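Local coordinates for protein phosphoribosylaminoimidazole-succinocarboxamide synthase (Saccharomyces cerevisiae, PDB 2CNQ) that joins aspartate to carboxyaminoimidazole ribotide (CAIR) at the expense of ATP, forming SAICAR in de novo purine biosynthesis, at residues Ile120-Ile125 against Ile158-Thr163. Sequence-based numbering, arbitrary orientation. Where two conformers were deposited one is given.
With AMZ (aminoimidazole 4-carboxamide ribonucleotide), chain C.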
ATOM      1  N   ILE A 120       3.448   1.905  -9.197  1.00  6.19           N
ATOM      2  CA  ILE A 120       2.426   0.928  -9.413  1.00  6.28           C
ATOM      3  C   ILE A 120       2.923  -0.090 -10.381  1.00  5.97           C
ATOM      4  O   ILE A 120       3.502   0.229 -11.404  1.00  6.49           O
ATOM      5  CB  ILE A 120       1.175   1.579  -9.916  1.00  6.53           C
ATOM      6  CG1 ILE A 120       0.632   2.524  -8.874  1.00  7.79           C
ATOM      7  CG2 ILE A 120       0.144   0.575 -10.336  1.00  7.11           C
ATOM      8  CD1 ILE A 120      -0.311   3.532  -9.435  1.00 10.09           C
ATOM      9  N   VAL A 121       2.691  -1.346 -10.058  1.00  5.81           N
ATOM     10  CA  VAL A 121       2.901  -2.443 -10.957  1.00  5.87           C
ATOM     11  C   VAL A 121       1.600  -3.138 -11.138  1.00  5.68           C
ATOM     12  O   VAL A 121       0.915  -3.416 -10.187  1.00  6.15           O
ATOM     13  CB  VAL A 121       3.948  -3.417 -10.449  1.00  6.65           C
ATOM     14  CG1 VAL A 121       4.127  -4.530 -11.453  1.00  7.17           C
ATOM     15  CG2 VAL A 121       5.234  -2.719 -10.204  1.00  7.91           C
ATOM     16  N   ARG A 122       1.285  -3.411 -12.387  1.00  6.19           N
ATOM     17  CA  ARG A 122       0.081  -4.113 -12.734  1.00  6.52           C
ATOM     18  C   ARG A 122       0.428  -5.425 -13.359  1.00  6.55           C
ATOM     19  O   ARG A 122       1.079  -5.479 -14.372  1.00  7.50           O
ATOM     20  CB  ARG A 122      -0.750  -3.325 -13.685  1.00  6.80           C
ATOM     21  CG  ARG A 122      -1.045  -1.943 -13.192  1.00  6.46           C
ATOM     22  CD  ARG A 122      -1.852  -1.193 -14.205  1.00  6.82           C
ATOM     23  NE  ARG A 122      -1.968   0.191 -13.836  1.00  6.85           N
ATOM     24  CZ  ARG A 122      -2.904   0.678 -13.074  1.00  7.20           C
ATOM     25  NH1 ARG A 122      -3.925  -0.032 -12.694  1.00  7.35           N
ATOM     26  NH2 ARG A 122      -2.809   1.931 -12.704  1.00  8.35           N
ATOM     27  N   GLY A 123      -0.026  -6.485 -12.751  1.00  6.59           N
ATOM     28  CA  GLY A 123       0.065  -7.779 -13.373  1.00  7.17           C
ATOM     29  C   GLY A 123      -1.119  -8.116 -14.209  1.00  7.41           C
ATOM     30  O   GLY A 123      -1.037  -8.955 -15.104  1.00  8.00           O
ATOM     31  N   TYR A 124      -2.232  -7.479 -13.922  1.00  7.37           N
ATOM     32  CA  TYR A 124      -3.503  -7.776 -14.497  1.00  7.64           C
ATOM     33  C   TYR A 124      -4.161  -6.478 -14.757  1.00  7.67           C
ATOM     34  O   TYR A 124      -3.959  -5.494 -14.051  1.00  8.00           O
ATOM     35  CB  TYR A 124      -4.349  -8.570 -13.535  1.00  7.92           C
ATOM     36  CG  TYR A 124      -3.777  -9.902 -13.212  1.00  7.91           C
ATOM     37  CD1 TYR A 124      -2.681 -10.026 -12.383  1.00  7.89           C
ATOM     38  CD2 TYR A 124      -4.332 -11.043 -13.728  1.00  8.76           C
ATOM     39  CE1 TYR A 124      -2.165 -11.253 -12.102  1.00  8.73           C
ATOM     40  CE2 TYR A 124      -3.809 -12.274 -13.430  1.00  9.38           C
ATOM     41  CZ  TYR A 124      -2.730 -12.368 -12.631  1.00  9.38           C
ATOM     42  OH  TYR A 124      -2.192 -13.571 -12.310  1.00 10.86           O
ATOM     43  N   ILE A 125      -4.984  -6.454 -15.787  1.00  7.97           N
ATOM     44  CA  ILE A 125      -5.562  -5.217 -16.205  1.00  7.98           C
ATOM     45  C   ILE A 125      -6.867  -4.981 -15.522  1.00  7.56           C
ATOM     46  O   ILE A 125      -7.819  -5.713 -15.688  1.00  8.26           O
ATOM     47  CB  ILE A 125      -5.639  -5.146 -17.719  1.00  8.38           C
ATOM     48  CG1 ILE A 125      -5.956  -3.733 -18.124  1.00  9.13           C
ATOM     49  CG2 ILE A 125      -6.585  -6.145 -18.348  1.00  8.74           C
ATOM     50  CD1 ILE A 125      -5.770  -3.476 -19.580  1.00 10.00           C
ATOM     51  N   ILE A 158       3.606  -4.762 -15.578  1.00  7.94           N
ATOM     52  CA  ILE A 158       4.047  -3.510 -16.077  1.00  8.02           C
ATOM     53  C   ILE A 158       4.084  -2.469 -15.006  1.00  7.47           C
ATOM     54  O   ILE A 158       3.191  -2.328 -14.185  1.00  7.22           O
ATOM     55  CB  ILE A 158       3.232  -3.062 -17.248  1.00  8.99           C
ATOM     56  CG1 ILE A 158       1.753  -3.021 -17.000  1.00  9.62           C
ATOM     57  CG2 ILE A 158       3.568  -3.972 -18.447  1.00 11.60           C
ATOM     58  CD1 ILE A 158       0.994  -2.368 -18.090  1.00 10.88           C
ATOM     59  N   PHE A 159       5.168  -1.714 -15.025  1.00  7.96           N
ATOM     60  CA  PHE A 159       5.312  -0.519 -14.246  1.00  7.23           C
ATOM     61  C   PHE A 159       4.494   0.577 -14.867  1.00  7.00           C
ATOM     62  O   PHE A 159       4.675   0.926 -16.011  1.00  7.80           O
ATOM     63  CB  PHE A 159       6.772  -0.154 -14.248  1.00  8.03           C
ATOM     64  CG  PHE A 159       7.062   1.219 -13.740  1.00  7.59           C
ATOM     65  CD1 PHE A 159       7.682   2.127 -14.564  1.00  8.45           C
ATOM     66  CD2 PHE A 159       6.794   1.589 -12.447  1.00  8.57           C
ATOM     67  CE1 PHE A 159       8.056   3.356 -14.089  1.00  8.91           C
ATOM     68  CE2 PHE A 159       7.126   2.835 -11.994  1.00  8.85           C
ATOM     69  CZ  PHE A 159       7.773   3.710 -12.819  1.00  9.28           C
ATOM     70  N   THR A 160       3.582   1.118 -14.079  1.00  6.65           N
ATOM     71  CA  THR A 160       2.668   2.117 -14.541  1.00  6.67           C
ATOM     72  C   THR A 160       2.611   3.194 -13.492  1.00  6.10           C
ATOM     73  O   THR A 160       1.795   3.169 -12.597  1.00  6.92           O
ATOM     74  CB  THR A 160       1.313   1.545 -14.852  1.00  7.23           C
ATOM     75  OG1 THR A 160       0.706   1.053 -13.666  1.00  7.25           O
ATOM     76  CG2 THR A 160       1.390   0.433 -15.838  1.00  8.11           C
ATOM     77  N   PRO A 161       3.519   4.130 -13.533  1.00  6.24           N
ATOM     78  CA  PRO A 161       3.624   5.085 -12.444  1.00  6.67           C
ATOM     79  C   PRO A 161       2.505   6.048 -12.413  1.00  6.55           C
ATOM     80  O   PRO A 161       1.916   6.367 -13.415  1.00  6.68           O
ATOM     81  CB  PRO A 161       4.935   5.787 -12.723  1.00  7.47           C
ATOM     82  CG  PRO A 161       5.102   5.651 -14.201  1.00  7.42           C
ATOM     83  CD  PRO A 161       4.539   4.312 -14.551  1.00  6.74           C
ATOM     84  N   SER A 162       2.274   6.580 -11.232  1.00  6.71           N
ATOM     85  CA  SER A 162       1.468   7.742 -11.098  1.00  7.24           C
ATOM     86  C   SER A 162       2.231   8.769 -10.325  1.00  7.36           C
ATOM     87  O   SER A 162       3.161   8.478  -9.608  1.00  7.78           O
ATOM     88  CB  SER A 162       0.148   7.388 -10.466  1.00  8.71           C
ATOM     89  OG  SER A 162       0.248   7.452  -9.097  0.62  8.89           O
ATOM     90  N   THR A 163       1.788   9.990 -10.460  1.00  8.31           N
ATOM     91  CA  THR A 163       2.336  11.031  -9.656  1.00  9.01           C
ATOM     92  C   THR A 163       1.847  10.832  -8.272  1.00 10.84           C
ATOM     93  O   THR A 163       0.917  10.081  -8.008  1.00 11.61           O
ATOM     94  CB  THR A 163       1.908  12.368 -10.164  1.00  9.98           C
ATOM     95  OG1 THR A 163       0.493  12.448  -9.988  1.00 11.67           O
ATOM     96  CG2 THR A 163       2.330  12.585 -11.604  1.00 11.08           C
TER
HETATM   97  O5  AMZ C1308      -2.298   4.963  -2.278  1.00  9.49           O
HETATM   98  C6  AMZ C1308      -2.202   5.304  -3.438  1.00  9.38           C
HETATM   99  N2  AMZ C1308      -1.932   6.548  -3.818  1.00 12.14           N
HETATM  100  C3A AMZ C1308      -2.354   4.337  -4.508  1.00  8.32           C
HETATM  101  C7A AMZ C1308      -2.669   3.022  -4.352  1.00  7.39           C
HETATM  102  N3  AMZ C1308      -2.837   2.253  -3.260  1.00  8.01           N
HETATM  103  N1  AMZ C1308      -2.240   4.621  -5.817  1.00  9.38           N
HETATM  104  C5  AMZ C1308      -2.465   3.499  -6.464  1.00  8.47           C
HETATM  105  N   AMZ C1308      -2.746   2.515  -5.582  1.00  7.34           N
HETATM  106  C1  AMZ C1308      -2.978   1.131  -5.914  1.00  6.92           C
HETATM  107  C2  AMZ C1308      -4.426   0.755  -6.014  1.00  7.55           C
HETATM  108  C3  AMZ C1308      -4.391  -0.401  -6.971  1.00  6.82           C
HETATM  109  O2  AMZ C1308      -4.004  -1.530  -6.221  1.00  7.62           O
HETATM  110  O1  AMZ C1308      -4.931   0.439  -4.733  1.00  8.53           O
HETATM  111  O   AMZ C1308      -2.471   0.952  -7.207  1.00  7.66           O
HETATM  112  C   AMZ C1308      -3.271   0.015  -7.911  1.00  7.29           C
HETATM  113  C4  AMZ C1308      -3.741   0.608  -9.199  1.00  7.21           C
HETATM  114  O3  AMZ C1308      -4.773   1.539  -8.916  1.00  7.76           O
HETATM  115  P   AMZ C1308      -5.569   2.179 -10.142  1.00  7.96           P
HETATM  116  OP1 AMZ C1308      -4.641   3.120 -10.836  1.00  8.43           O
HETATM  117  O4  AMZ C1308      -6.719   2.897  -9.477  1.00 10.32           O
HETATM  118  OP2 AMZ C1308      -6.017   1.094 -11.065  1.00  7.87           O
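R122 and I158 form an antiparallel hydrogen-bonded pair. R122 N donates to I158 O at 2.8 Å, and I158 N returns a bond to R122 O at 2.9 Å. V121 and F159 follow as a non-hydrogen-bonded pair. One step further, T160 N gives I120 O a nearly straight bond (2.8 Å, 177°).

The tight part lies round the R122 side chain. The chain runs extended from CG to NE and crosses T160 at about a right angle. T160 OG1 sits at the guanidinium edge, 2.8 Å from R122 NE, in a weak, bent bond (130°). T160 holds OG1 between its backbone N and carbonyl carbon (chi1 65°), which places the hydroxyl against R122 NE and beside I120 CG2. I120 CG2 packs on one guanidinium face, offset toward the rim, and I120 CD1 lies 3.7 Å from AMZ C5. The two terminal nitrogens of R122 grip the AMZ phosphate: R122 NH1 reaches AMZ OP2 and R122 NH2 reaches AMZ OP1, both at 2.9 Å and almost straight. H140 is a second partner of NH2. Replacing R122 with alanine is likely to leave the phosphate without this two-pronged charge partner and T160 OG1 without its weak NE donor.

Packing is looser at I158, which is partly exposed and lays CG1 4.2 Å from R122 CB.

The contact joins strand 113-122 to the edge strand 153-159 of the mixed sheet. I120 and R122 make it part of the AMZ pocket, on its phosphate-binding side. V121 and F159 face helix 185-209. On the other face, R122 touches helix 127-136.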